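Local coordinates for protein 16S rRNA (adenine(1408)-N(1))-methyltransferase (Catenulispora acidiphila, PDB 4X1O) that probably transfers a methyl group from S-adenosyl-L-methionine to N1 of a specific adenine in 16S ribosomal RNA, a modification linked to aminoglycoside resistance, at residues Asp212-Ser217 against Arg222-Gly227; Leu51-Thr56 against Tyr63-Ala68; Gly57-Ala62 against Thr85-Arg90; Pro179-Glu184 against Thr231-Arg236. One frame throughout, in Å; residues are numbered along the deposited sequence.

Interaction 1: residues Asp212-Ser217 against Arg222-Gly227; sequences DLDTIS and RRLGSG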
loop_
_atom_site.group_PDB
_atom_site.type_symbol
_atom_site.label_atom_id
_atom_site.label_comp_id
_atom_site.label_asym_id
_atom_site.label_seq_id
_atom_site.Cartn_x
_atom_site.Cartn_y
_atom_site.Cartn_z
ATOM N N ASP A 212 -8.394 9.634 11.254
ATOM C CA ASP A 212 -9.544 9.597 10.352
ATOM C C ASP A 212 -9.390 8.424 9.383
ATOM O O ASP A 212 -8.414 8.355 8.641
ATOM C CB ASP A 212 -9.669 10.922 9.594
ATOM C CG ASP A 212 -10.785 10.914 8.561
ATOM O OD1 ASP A 212 -11.735 10.115 8.696
ATOM O OD2 ASP A 212 -10.711 11.722 7.610
ATOM N N LEU A 213 -10.351 7.505 9.404
ATOM C CA LEU A 213 -10.271 6.284 8.603
ATOM C C LEU A 213 -10.193 6.563 7.103
ATOM O O LEU A 213 -9.554 5.814 6.365
ATOM C CB LEU A 213 -11.471 5.378 8.902
ATOM C CG LEU A 213 -11.297 4.543 10.174
ATOM C CD1 LEU A 213 -12.504 3.653 10.426
ATOM C CD2 LEU A 213 -10.025 3.708 10.078
ATOM N N ASP A 214 -10.827 7.645 6.663
ATOM C CA ASP A 214 -10.821 8.021 5.247
ATOM C C ASP A 214 -9.400 8.212 4.712
ATOM O O ASP A 214 -9.159 8.093 3.509
ATOM C CB ASP A 214 -11.628 9.301 5.019
ATOM C CG ASP A 214 -13.136 9.085 5.141
ATOM O OD1 ASP A 214 -13.592 7.923 5.062
ATOM O OD2 ASP A 214 -13.866 10.085 5.301
ATOM N N THR A 215 -8.456 8.508 5.597
ATOM C CA THR A 215 -7.097 8.789 5.140
ATOM C C THR A 215 -6.337 7.518 4.758
ATOM O O THR A 215 -5.380 7.569 3.989
ATOM C CB THR A 215 -6.288 9.562 6.204
ATOM O OG1 THR A 215 -6.138 8.764 7.383
ATOM C CG2 THR A 215 -6.982 10.867 6.560
ATOM N N ILE A 216 -6.756 6.375 5.284
ATOM C CA ILE A 216 -6.036 5.136 5.008
ATOM C C ILE A 216 -6.936 4.009 4.518
ATOM O O ILE A 216 -6.450 2.972 4.075
ATOM C CB ILE A 216 -5.284 4.642 6.253
ATOM C CG1 ILE A 216 -6.267 4.357 7.388
ATOM C CG2 ILE A 216 -4.246 5.663 6.691
ATOM C CD1 ILE A 216 -5.617 3.736 8.598
ATOM N N SER A 217 -8.248 4.199 4.596
ATOM C CA SER A 217 -9.163 3.146 4.174
ATOM C C SER A 217 -10.475 3.718 3.669
ATOM O O SER A 217 -11.525 3.502 4.271
ATOM C CB SER A 217 -9.435 2.169 5.318
ATOM O OG SER A 217 -10.156 1.034 4.858
ATOM N N ARG A 222 -18.641 3.276 1.894
ATOM C CA ARG A 222 -18.791 4.272 2.947
ATOM C C ARG A 222 -18.661 5.694 2.416
ATOM O O ARG A 222 -17.677 6.050 1.766
ATOM C CB ARG A 222 -17.766 4.044 4.062
ATOM C CG ARG A 222 -17.944 4.983 5.249
ATOM C CD ARG A 222 -17.031 4.631 6.419
ATOM N NE ARG A 222 -15.653 5.059 6.194
ATOM C CZ ARG A 222 -14.666 4.250 5.820
ATOM N NH1 ARG A 222 -14.899 2.959 5.631
ATOM N NH2 ARG A 222 -13.445 4.734 5.640
ATOM N N ARG A 223 -19.674 6.501 2.698
ATOM C CA ARG A 223 -19.624 7.932 2.438
ATOM C C ARG A 223 -18.404 8.553 3.122
ATOM O O ARG A 223 -18.079 8.192 4.250
ATOM C CB ARG A 223 -20.905 8.594 2.945
ATOM C CG ARG A 223 -21.030 10.075 2.645
ATOM C CD ARG A 223 -22.138 10.320 1.637
ATOM N NE ARG A 223 -21.778 11.336 0.654
ATOM C CZ ARG A 223 -22.366 11.464 -0.529
ATOM N NH1 ARG A 223 -23.346 10.637 -0.872
ATOM N NH2 ARG A 223 -21.978 12.416 -1.369
ATOM N N LEU A 224 -17.733 9.479 2.443
ATOM C CA LEU A 224 -16.655 10.246 3.059
ATOM C C LEU A 224 -17.214 11.246 4.070
ATOM O O LEU A 224 -18.326 11.752 3.904
ATOM C CB LEU A 224 -15.843 10.985 1.999
ATOM C CG LEU A 224 -15.032 10.155 1.003
ATOM C CD1 LEU A 224 -14.472 11.046 -0.100
ATOM C CD2 LEU A 224 -13.919 9.403 1.699
ATOM N N GLY A 225 -16.436 11.539 5.107
ATOM C CA GLY A 225 -16.851 12.490 6.124
ATOM C C GLY A 225 -17.779 11.911 7.180
ATOM O O GLY A 225 -18.513 12.647 7.837
ATOM N N SER A 226 -17.744 10.592 7.345
ATOM C CA SER A 226 -18.550 9.913 8.359
ATOM C C SER A 226 -18.067 10.226 9.770
ATOM O O SER A 226 -18.805 10.050 10.743
ATOM C CB SER A 226 -18.511 8.397 8.157
ATOM O OG SER A 226 -17.252 7.872 8.568
ATOM N N GLY A 227 -16.818 10.666 9.876
ATOM C CA GLY A 227 -16.208 10.911 11.171
ATOM C C GLY A 227 -15.604 9.675 11.808
ATOM O O GLY A 227 -15.082 9.749 12.923
#
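Asp214 reaches across to Arg222, Leu224 and Gly225. Its CB touches the methyl CD2 of Leu224 at 4.0 Å. CG lies closer to the same methyl, 3.5 Å from Leu224 CD2. The two carboxylate oxygens then part. OD2 accepts a nearly straight bond from the backbone, Gly225 N at 3.0 Å (175° at the hydrogen). OD1 forms a salt bridge with Arg222 NH2 at 3.2 Å. The carboxylate and guanidinium planes are only 9° apart, and each oxygen is met nearly along its C-O bond. Both segments belong to the loop between strands 200-212 and 229-239, the last two strands of a class I methyltransferase sheet. Ser217, in this loop, contacts S-adenosyl-L-homocysteine in another structure of the protein. The same Arg222 NH2 also donates to Ser217 O at 2.7 Å, with that oxygen in the guanidinium plane. The arginine chain is extended up to a bend at chi3 (77°), which swings the guanidinium toward these two acceptors. Beyond the contact, the Leu224 side chain packs on Arg60 and Arg64 of helix 60-68. Asp214 O accepts from Ser218 OG.

Interaction 2: residues Leu51-Thr56 against Tyr63-Ala68; sequences LVDVGT and YRQAIA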
loop_
_atom_site.group_PDB
_atom_site.type_symbol
_atom_site.label_atom_id
_atom_site.label_comp_id
_atom_site.label_asym_id
_atom_site.label_seq_id
_atom_site.Cartn_x
_atom_site.Cartn_y
_atom_site.Cartn_z
ATOM N N LEU A 51 4.138 6.745 -6.536
ATOM C CA LEU A 51 3.673 6.195 -5.274
ATOM C C LEU A 51 3.145 4.806 -5.507
ATOM O O LEU A 51 2.313 4.597 -6.394
ATOM C CB LEU A 51 2.581 7.082 -4.678
ATOM C CG LEU A 51 1.839 6.588 -3.440
ATOM C CD1 LEU A 51 2.778 6.518 -2.255
ATOM C CD2 LEU A 51 0.667 7.508 -3.145
ATOM N N VAL A 52 3.643 3.847 -4.740
ATOM C CA VAL A 52 3.104 2.503 -4.862
ATOM C C VAL A 52 2.344 2.178 -3.580
ATOM O O VAL A 52 2.917 2.197 -2.492
ATOM C CB VAL A 52 4.196 1.463 -5.144
ATOM C CG1 VAL A 52 3.598 0.044 -5.099
ATOM C CG2 VAL A 52 4.817 1.721 -6.521
ATOM N N ASP A 53 1.040 1.947 -3.735
ATOM C CA ASP A 53 0.169 1.481 -2.663
ATOM C C ASP A 53 0.067 -0.017 -2.734
ATOM O O ASP A 53 -0.523 -0.559 -3.663
ATOM C CB ASP A 53 -1.229 2.069 -2.761
ATOM C CG ASP A 53 -1.252 3.559 -2.586
ATOM O OD1 ASP A 53 -0.484 4.093 -1.762
ATOM O OD2 ASP A 53 -2.056 4.191 -3.283
ATOM N N VAL A 54 0.619 -0.705 -1.742
ATOM C CA VAL A 54 0.573 -2.155 -1.755
ATOM C C VAL A 54 -0.596 -2.588 -0.890
ATOM O O VAL A 54 -0.669 -2.222 0.279
ATOM C CB VAL A 54 1.884 -2.771 -1.244
ATOM C CG1 VAL A 54 1.809 -4.292 -1.309
ATOM C CG2 VAL A 54 3.067 -2.254 -2.073
ATOM N N GLY A 55 -1.509 -3.368 -1.456
ATOM C CA GLY A 55 -2.778 -3.616 -0.796
ATOM C C GLY A 55 -3.638 -2.374 -0.969
ATOM O O GLY A 55 -3.271 -1.283 -0.538
ATOM N N THR A 56 -4.784 -2.523 -1.616
ATOM C CA THR A 56 -5.556 -1.354 -2.018
ATOM C C THR A 56 -6.982 -1.368 -1.478
ATOM O O THR A 56 -7.654 -0.340 -1.474
ATOM C CB THR A 56 -5.619 -1.246 -3.544
ATOM O OG1 THR A 56 -6.146 -2.465 -4.078
ATOM C CG2 THR A 56 -4.228 -1.021 -4.114
ATOM N N TYR A 63 -7.281 5.956 -5.626
ATOM C CA TYR A 63 -7.981 6.850 -6.548
ATOM C C TYR A 63 -7.991 8.286 -6.030
ATOM O O TYR A 63 -7.698 9.211 -6.770
ATOM C CB TYR A 63 -9.404 6.351 -6.754
ATOM C CG TYR A 63 -10.299 7.290 -7.530
ATOM C CD1 TYR A 63 -10.210 7.383 -8.913
ATOM C CD2 TYR A 63 -11.249 8.073 -6.878
ATOM C CE1 TYR A 63 -11.050 8.241 -9.631
ATOM C CE2 TYR A 63 -12.086 8.934 -7.582
ATOM C CZ TYR A 63 -11.982 9.015 -8.953
ATOM O OH TYR A 63 -12.823 9.874 -9.638
ATOM N N ARG A 64 -8.307 8.462 -4.749
ATOM C CA ARG A 64 -8.336 9.787 -4.157
ATOM C C ARG A 64 -6.949 10.428 -4.140
ATOM O O ARG A 64 -6.846 11.633 -4.338
ATOM C CB ARG A 64 -8.925 9.737 -2.739
ATOM C CG ARG A 64 -10.414 9.377 -2.715
ATOM C CD ARG A 64 -11.019 9.503 -1.314
ATOM N NE ARG A 64 -11.008 10.889 -0.852
ATOM C CZ ARG A 64 -10.567 11.279 0.339
ATOM N NH1 ARG A 64 -10.106 10.382 1.202
ATOM N NH2 ARG A 64 -10.596 12.565 0.670
ATOM N N GLN A 65 -5.900 9.638 -3.898
ATOM C CA GLN A 65 -4.537 10.149 -4.030
ATOM C C GLN A 65 -4.254 10.645 -5.440
ATOM O O GLN A 65 -3.687 11.710 -5.626
ATOM C CB GLN A 65 -3.515 9.081 -3.673
ATOM C CG GLN A 65 -3.490 8.712 -2.203
ATOM C CD GLN A 65 -2.703 7.446 -1.971
ATOM O OE1 GLN A 65 -2.503 6.660 -2.893
ATOM N NE2 GLN A 65 -2.230 7.253 -0.746
ATOM N N ALA A 66 -4.624 9.832 -6.425
ATOM C CA ALA A 66 -4.384 10.174 -7.818
ATOM C C ALA A 66 -5.118 11.463 -8.186
ATOM O O ALA A 66 -4.577 12.304 -8.903
ATOM C CB ALA A 66 -4.815 9.017 -8.731
ATOM N N ILE A 67 -6.348 11.614 -7.698
ATOM C CA ILE A 67 -7.147 12.793 -8.023
ATOM C C ILE A 67 -6.518 14.031 -7.376
ATOM O O ILE A 67 -6.440 15.103 -8.002
ATOM C CB ILE A 67 -8.618 12.642 -7.556
ATOM C CG1 ILE A 67 -9.317 11.495 -8.301
ATOM C CG2 ILE A 67 -9.390 13.950 -7.766
ATOM C CD1 ILE A 67 -9.507 11.788 -9.775
ATOM N N ALA A 68 -6.049 13.880 -6.142
ATOM C CA ALA A 68 -5.485 15.010 -5.399
ATOM C C ALA A 68 -4.134 15.428 -5.966
ATOM O O ALA A 68 -3.748 16.593 -5.881
ATOM C CB ALA A 68 -5.340 14.666 -3.925
#
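Asp53 OD2 meets the amide end of Gln65, with the modelled OE1 of Gln65 at 2.5 Å. Two oxygens so close suggest that the amide is turned over in the model. With it turned back, its nitrogen would face Asp53 OD2 and may form a hydrogen bond. Each amide atom's role is therefore uncertain, but the group's place is clear. The two side chains come from opposite directions, Asp53 from strand 49-54 and Gln65 from helix 60-68. Their flat ends are twisted against each other, the carboxylate and amide planes being 37° apart. Gln65 has CG anti to its own carbonyl carbon (chi1 -69°) and runs extended from there, which carries the amide across to the strand. Leu51, two residues before Asp53, has its CB directed toward the same helix. It lies roughly perpendicular to the glutamine chain, and its methyl CD2 lies 3.6 Å from Gln65 CD. The contact is buried. Met125 of strand 123-127 touches all three side chains, and Val74 of strand 72-78 packs on Asp53 and Gln65. Asp53 OD2 also lies 3.4 Å from Ala62 CB. Further along the chain, Thr56 N is bonded to Asp78 OD2, and Asp78 binds S-adenosyl-L-methionine in another structure of the protein. Strand 49-54, helix 60-68 and strand 72-78 make a beta-alpha-beta unit, the first of the Rossmann-like fold of class I methyltransferases, with the glycine-containing cofactor loop between strand and helix.

Interaction 3: residues Gly57-Ala62 against Thr85-Arg90; sequences GDARTA and TETAVR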
loop_
_atom_site.group_PDB
_atom_site.type_symbol
_atom_site.label_atom_id
_atom_site.label_comp_id
_atom_site.label_asym_id
_atom_site.label_seq_id
_atom_site.Cartn_x
_atom_site.Cartn_y
_atom_site.Cartn_z
ATOM N N GLY A 57 -7.439 -2.525 -1.009
ATOM C CA GLY A 57 -8.855 -2.686 -0.719
ATOM C C GLY A 57 -9.598 -2.513 -2.029
ATOM O O GLY A 57 -9.229 -3.132 -3.027
ATOM N N ASP A 58 -10.616 -1.656 -2.058
ATOM C CA ASP A 58 -11.310 -1.416 -3.320
ATOM C C ASP A 58 -10.607 -0.320 -4.116
ATOM O O ASP A 58 -11.084 0.094 -5.178
ATOM C CB ASP A 58 -12.798 -1.079 -3.102
ATOM C CG ASP A 58 -13.030 0.202 -2.303
ATOM O OD1 ASP A 58 -12.091 1.000 -2.087
ATOM O OD2 ASP A 58 -14.196 0.416 -1.898
ATOM N N ALA A 59 -9.470 0.126 -3.581
ATOM C CA ALA A 59 -8.576 1.093 -4.207
ATOM C C ALA A 59 -9.161 2.497 -4.337
ATOM O O ALA A 59 -8.624 3.311 -5.076
ATOM C CB ALA A 59 -8.117 0.592 -5.572
ATOM N N ARG A 60 -10.226 2.798 -3.596
ATOM C CA ARG A 60 -10.721 4.168 -3.544
ATOM C C ARG A 60 -9.665 5.091 -2.931
ATOM O O ARG A 60 -9.575 6.255 -3.287
ATOM C CB ARG A 60 -12.036 4.268 -2.752
ATOM C CG ARG A 60 -12.655 5.661 -2.835
ATOM C CD ARG A 60 -13.977 5.800 -2.083
ATOM N NE ARG A 60 -14.565 7.116 -2.323
ATOM C CZ ARG A 60 -15.724 7.540 -1.822
ATOM N NH1 ARG A 60 -16.448 6.764 -1.019
ATOM N NH2 ARG A 60 -16.167 8.754 -2.133
ATOM N N THR A 61 -8.860 4.573 -1.998
ATOM C CA THR A 61 -7.853 5.430 -1.379
ATOM C C THR A 61 -6.791 5.854 -2.404
ATOM O O THR A 61 -6.397 7.022 -2.455
ATOM C CB THR A 61 -7.201 4.721 -0.176
ATOM O OG1 THR A 61 -8.233 4.341 0.736
ATOM C CG2 THR A 61 -6.223 5.641 0.533
ATOM N N ALA A 62 -6.358 4.908 -3.229
ATOM C CA ALA A 62 -5.415 5.180 -4.310
ATOM C C ALA A 62 -6.011 6.159 -5.309
ATOM O O ALA A 62 -5.340 7.073 -5.781
ATOM C CB ALA A 62 -5.020 3.891 -5.010
ATOM N N THR A 85 -12.489 -3.101 -9.338
ATOM C CA THR A 85 -13.084 -2.809 -10.643
ATOM C C THR A 85 -13.881 -1.511 -10.688
ATOM O O THR A 85 -13.807 -0.789 -11.678
ATOM C CB THR A 85 -13.991 -3.959 -11.125
ATOM O OG1 THR A 85 -14.954 -4.280 -10.113
ATOM C CG2 THR A 85 -13.155 -5.184 -11.434
ATOM N N GLU A 86 -14.634 -1.215 -9.632
ATOM C CA GLU A 86 -15.380 0.043 -9.557
ATOM C C GLU A 86 -14.456 1.255 -9.637
ATOM O O GLU A 86 -14.755 2.239 -10.311
ATOM C CB GLU A 86 -16.202 0.105 -8.271
ATOM C CG GLU A 86 -16.947 1.409 -8.079
ATOM C CD GLU A 86 -17.978 1.332 -6.968
ATOM O OE1 GLU A 86 -18.233 0.220 -6.464
ATOM O OE2 GLU A 86 -18.533 2.387 -6.598
ATOM N N THR A 87 -13.331 1.181 -8.938
ATOM C CA THR A 87 -12.345 2.243 -9.007
ATOM C C THR A 87 -11.803 2.355 -10.426
ATOM O O THR A 87 -11.656 3.446 -10.959
ATOM C CB THR A 87 -11.177 2.000 -8.024
ATOM O OG1 THR A 87 -11.654 2.168 -6.689
ATOM C CG2 THR A 87 -10.052 2.999 -8.276
ATOM N N ALA A 88 -11.502 1.216 -11.032
ATOM C CA ALA A 88 -10.933 1.213 -12.372
ATOM C C ALA A 88 -11.909 1.792 -13.396
ATOM O O ALA A 88 -11.495 2.528 -14.296
ATOM C CB ALA A 88 -10.524 -0.199 -12.773
ATOM N N VAL A 89 -13.190 1.470 -13.250
ATOM C CA VAL A 89 -14.218 1.998 -14.159
ATOM C C VAL A 89 -14.299 3.523 -14.042
ATOM O O VAL A 89 -14.342 4.241 -15.049
ATOM C CB VAL A 89 -15.602 1.370 -13.882
ATOM C CG1 VAL A 89 -16.701 2.132 -14.606
ATOM C CG2 VAL A 89 -15.622 -0.101 -14.300
ATOM N N ARG A 90 -14.282 4.012 -12.805
ATOM C CA ARG A 90 -14.331 5.447 -12.544
ATOM C C ARG A 90 -13.082 6.146 -13.069
ATOM O O ARG A 90 -13.163 7.240 -13.634
ATOM C CB ARG A 90 -14.509 5.702 -11.044
ATOM C CG ARG A 90 -15.903 5.313 -10.541
ATOM C CD ARG A 90 -16.057 5.632 -9.065
ATOM N NE ARG A 90 -17.375 6.171 -8.728
ATOM C CZ ARG A 90 -18.272 5.543 -7.981
ATOM N NH1 ARG A 90 -18.002 4.346 -7.495
ATOM N NH2 ARG A 90 -19.438 6.112 -7.715
HETATM O O HOH W 1 -13.396 -0.571 -6.508
#
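Thr87 and Asp58 make the tight part of this contact. The hydroxyl Thr87 OG1 donates to the backbone Asp58 O at 2.6 Å and approaches 22° out of the carbonyl plane. The methyl CG2 of Thr87 packs on Ala59 O at 3.5 Å and on Ala59 CB at 4.1 Å. Thr87 CG2 is anti to the backbone N, while OG1 lies beside that N (chi1 -70°). One branch thus serves the carbonyl and the other the alanine. Leu103 and Leu105 of strand 103-107 pack on Thr87 and Ala59 respectively. Segment 57-62 is the end of the glycine-containing loop and the start of helix 60-68 in the Rossmann-like fold, and its Thr61 contacts S-adenosyl-L-methionine in another structure of the protein. An Asx turn shapes this start: Arg60 N donates to Asp58 OD1 at 3.0 Å, from above the carboxylate plane. The other side is looser. There a water bridges the two backbones, donating to Asp58 O at 2.7 Å and accepting from Thr87 N at 3.0 Å. Trp220, from outside the segments, ties the two together: its NE1 is bonded to Thr87 OG1 and its backbone N to Asp58 OD2.

Interaction 4: residues Pro179-Glu184 against Thr231-Arg236; sequences PELTPE and TVLHLR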
loop_
_atom_site.group_PDB
_atom_site.type_symbol
_atom_site.label_atom_id
_atom_site.label_comp_id
_atom_site.label_asym_id
_atom_site.label_seq_id
_atom_site.Cartn_x
_atom_site.Cartn_y
_atom_site.Cartn_z
ATOM N N PRO A 179 0.533 -12.092 19.185
ATOM C CA PRO A 179 0.256 -11.052 20.181
ATOM C C PRO A 179 0.205 -9.674 19.542
ATOM O O PRO A 179 0.820 -9.437 18.487
ATOM C CB PRO A 179 1.430 -11.173 21.161
ATOM C CG PRO A 179 2.533 -11.781 20.358
ATOM C CD PRO A 179 1.873 -12.681 19.338
ATOM N N GLU A 180 -0.547 -8.770 20.156
ATOM C CA GLU A 180 -0.724 -7.450 19.578
ATOM C C GLU A 180 0.610 -6.754 19.380
ATOM O O GLU A 180 1.453 -6.708 20.284
ATOM C CB GLU A 180 -1.648 -6.590 20.445
ATOM C CG GLU A 180 -1.836 -5.187 19.885
ATOM C CD GLU A 180 -2.971 -4.434 20.547
ATOM O OE1 GLU A 180 -3.585 -4.999 21.474
ATOM O OE2 GLU A 180 -3.234 -3.280 20.149
ATOM N N LEU A 181 0.796 -6.228 18.181
ATOM C CA LEU A 181 1.987 -5.464 17.850
ATOM C C LEU A 181 1.834 -4.028 18.348
ATOM O O LEU A 181 0.877 -3.331 18.011
ATOM C CB LEU A 181 2.236 -5.497 16.338
ATOM C CG LEU A 181 3.555 -4.937 15.804
ATOM C CD1 LEU A 181 4.780 -5.679 16.370
ATOM C CD2 LEU A 181 3.526 -4.975 14.288
ATOM N N THR A 182 2.773 -3.611 19.184
ATOM C CA THR A 182 2.765 -2.280 19.784
ATOM C C THR A 182 4.100 -1.638 19.468
ATOM O O THR A 182 5.014 -2.331 19.015
ATOM C CB THR A 182 2.574 -2.344 21.308
ATOM O OG1 THR A 182 3.765 -2.876 21.892
ATOM C CG2 THR A 182 1.385 -3.222 21.674
ATOM N N PRO A 183 4.237 -0.321 19.695
ATOM C CA PRO A 183 5.551 0.268 19.415
ATOM C C PRO A 183 6.703 -0.397 20.185
ATOM O O PRO A 183 7.796 -0.542 19.639
ATOM C CB PRO A 183 5.374 1.730 19.845
ATOM C CG PRO A 183 3.921 1.998 19.611
ATOM C CD PRO A 183 3.220 0.713 19.981
ATOM N N GLU A 184 6.466 -0.808 21.428
ATOM C CA GLU A 184 7.500 -1.512 22.178
ATOM C C GLU A 184 7.813 -2.891 21.573
ATOM O O GLU A 184 8.973 -3.309 21.527
ATOM C CB GLU A 184 7.100 -1.667 23.646
ATOM C CG GLU A 184 5.629 -1.435 23.934
ATOM C CD GLU A 184 5.253 0.035 23.877
ATOM O OE1 GLU A 184 5.998 0.859 24.449
ATOM O OE2 GLU A 184 4.229 0.360 23.235
ATOM N N THR A 231 -7.545 4.008 16.133
ATOM C CA THR A 231 -6.153 4.103 16.509
ATOM C C THR A 231 -5.328 3.328 15.503
ATOM O O THR A 231 -5.616 2.166 15.216
ATOM C CB THR A 231 -5.908 3.543 17.906
ATOM O OG1 THR A 231 -6.690 4.284 18.852
ATOM C CG2 THR A 231 -4.443 3.669 18.261
ATOM N N VAL A 232 -4.306 3.974 14.965
ATOM C CA VAL A 232 -3.472 3.360 13.954
ATOM C C VAL A 232 -2.060 3.186 14.461
ATOM O O VAL A 232 -1.497 4.110 15.033
ATOM C CB VAL A 232 -3.477 4.211 12.666
ATOM C CG1 VAL A 232 -2.403 3.740 11.676
ATOM C CG2 VAL A 232 -4.857 4.169 12.046
ATOM N N LEU A 233 -1.498 1.999 14.251
ATOM C CA LEU A 233 -0.070 1.794 14.460
ATOM C C LEU A 233 0.628 2.229 13.187
ATOM O O LEU A 233 0.361 1.702 12.109
ATOM C CB LEU A 233 0.244 0.340 14.786
ATOM C CG LEU A 233 1.718 -0.033 14.918
ATOM C CD1 LEU A 233 2.355 0.676 16.095
ATOM C CD2 LEU A 233 1.866 -1.546 15.049
ATOM N N HIS A 234 1.494 3.225 13.314
ATOM C CA HIS A 234 2.142 3.793 12.155
ATOM C C HIS A 234 3.627 3.539 12.212
ATOM O O HIS A 234 4.272 3.859 13.208
ATOM C CB HIS A 234 1.864 5.295 12.072
ATOM C CG HIS A 234 2.253 5.903 10.764
ATOM N ND1 HIS A 234 3.480 6.499 10.557
ATOM C CD2 HIS A 234 1.588 5.991 9.590
ATOM C CE1 HIS A 234 3.549 6.934 9.313
ATOM N NE2 HIS A 234 2.415 6.640 8.702
ATOM N N LEU A 235 4.165 2.955 11.150
ATOM C CA LEU A 235 5.591 2.712 11.056
ATOM C C LEU A 235 6.119 3.418 9.834
ATOM O O LEU A 235 5.528 3.314 8.765
ATOM C CB LEU A 235 5.891 1.218 10.959
ATOM C CG LEU A 235 7.360 0.779 10.945
ATOM C CD1 LEU A 235 7.480 -0.577 11.614
ATOM C CD2 LEU A 235 7.941 0.724 9.528
ATOM N N ARG A 236 7.225 4.130 9.996
ATOM C CA ARG A 236 7.900 4.729 8.855
ATOM C C ARG A 236 9.317 4.197 8.777
ATOM O O ARG A 236 9.999 4.068 9.800
ATOM C CB ARG A 236 7.905 6.257 8.968
ATOM C CG ARG A 236 8.491 6.953 7.733
ATOM C CD ARG A 236 8.406 8.482 7.818
ATOM N NE ARG A 236 9.396 9.053 8.727
ATOM C CZ ARG A 236 9.105 9.586 9.909
ATOM N NH1 ARG A 236 7.847 9.627 10.325
ATOM N NH2 ARG A 236 10.070 10.083 10.675
#
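Leu233 of strand 229-239 has its CB directed toward segment 179-184, and its two methyls divide between Leu181 and Pro183. The two leucine side chains are set nearly square to each other. The branch CD2 of Leu233 lies against the middle of the other leucine, 3.9 Å from Leu181 CG, and against its methyl, also 3.9 Å from Leu181 CD2. The same Leu233 CD2 rests 3.6 Å from Leu181 O. Pro183 is met differently. Pro183 and Leu233 pass alongside one another, pointing opposite ways. Leu233 CD1 sits against two atoms of the ring, 4.0 Å from Pro183 CD and 4.1 Å from Pro183 CG. In both leucines CG is anti to the backbone N (chi1 -171° in Leu181 and 175° in Leu233), which stretches each fork toward the other segment. Thr182, between the two touching residues, turns its CB away from the strand. It sits at the N-cap of helix 183-188. Its OG1 caps a backbone N of the first turn, and its own N is bonded to Thr185 OG1, consistent with a capping box. Trp167 and Leu191 also touch Leu181, and Leu207 of strand 200-212 touches Pro183. The contact thus lays the loop and helix start on the sheet. No hydrogen bond joins the two segments, which implies that shape and apolar packing hold them together, while polar bonds at the helix start stay local.

Overall arrangement
Interaction 2 is the buried one, at the first beta-alpha-beta unit. Interaction 1 lies at the surface, and interactions 3 and 4 are partly buried. Interactions 2 and 3 share helix 60-68, along its body and at its start, and touch through Tyr63 and Thr87. Interaction 1 reaches the same helix through Leu224, so these three lie close to residues that bind the cofactor. Interaction 4 lies across the chain's centre from interaction 3 and meets interaction 1 where Val232 packs on Ile216. The chemistry follows place: charge and backbone bonds in the surface loop, a hydroxyl and a water at the helix start, a close carboxylate-amide contact of undecided bonding in the interior, and mainly apolar packing on strand 229-239.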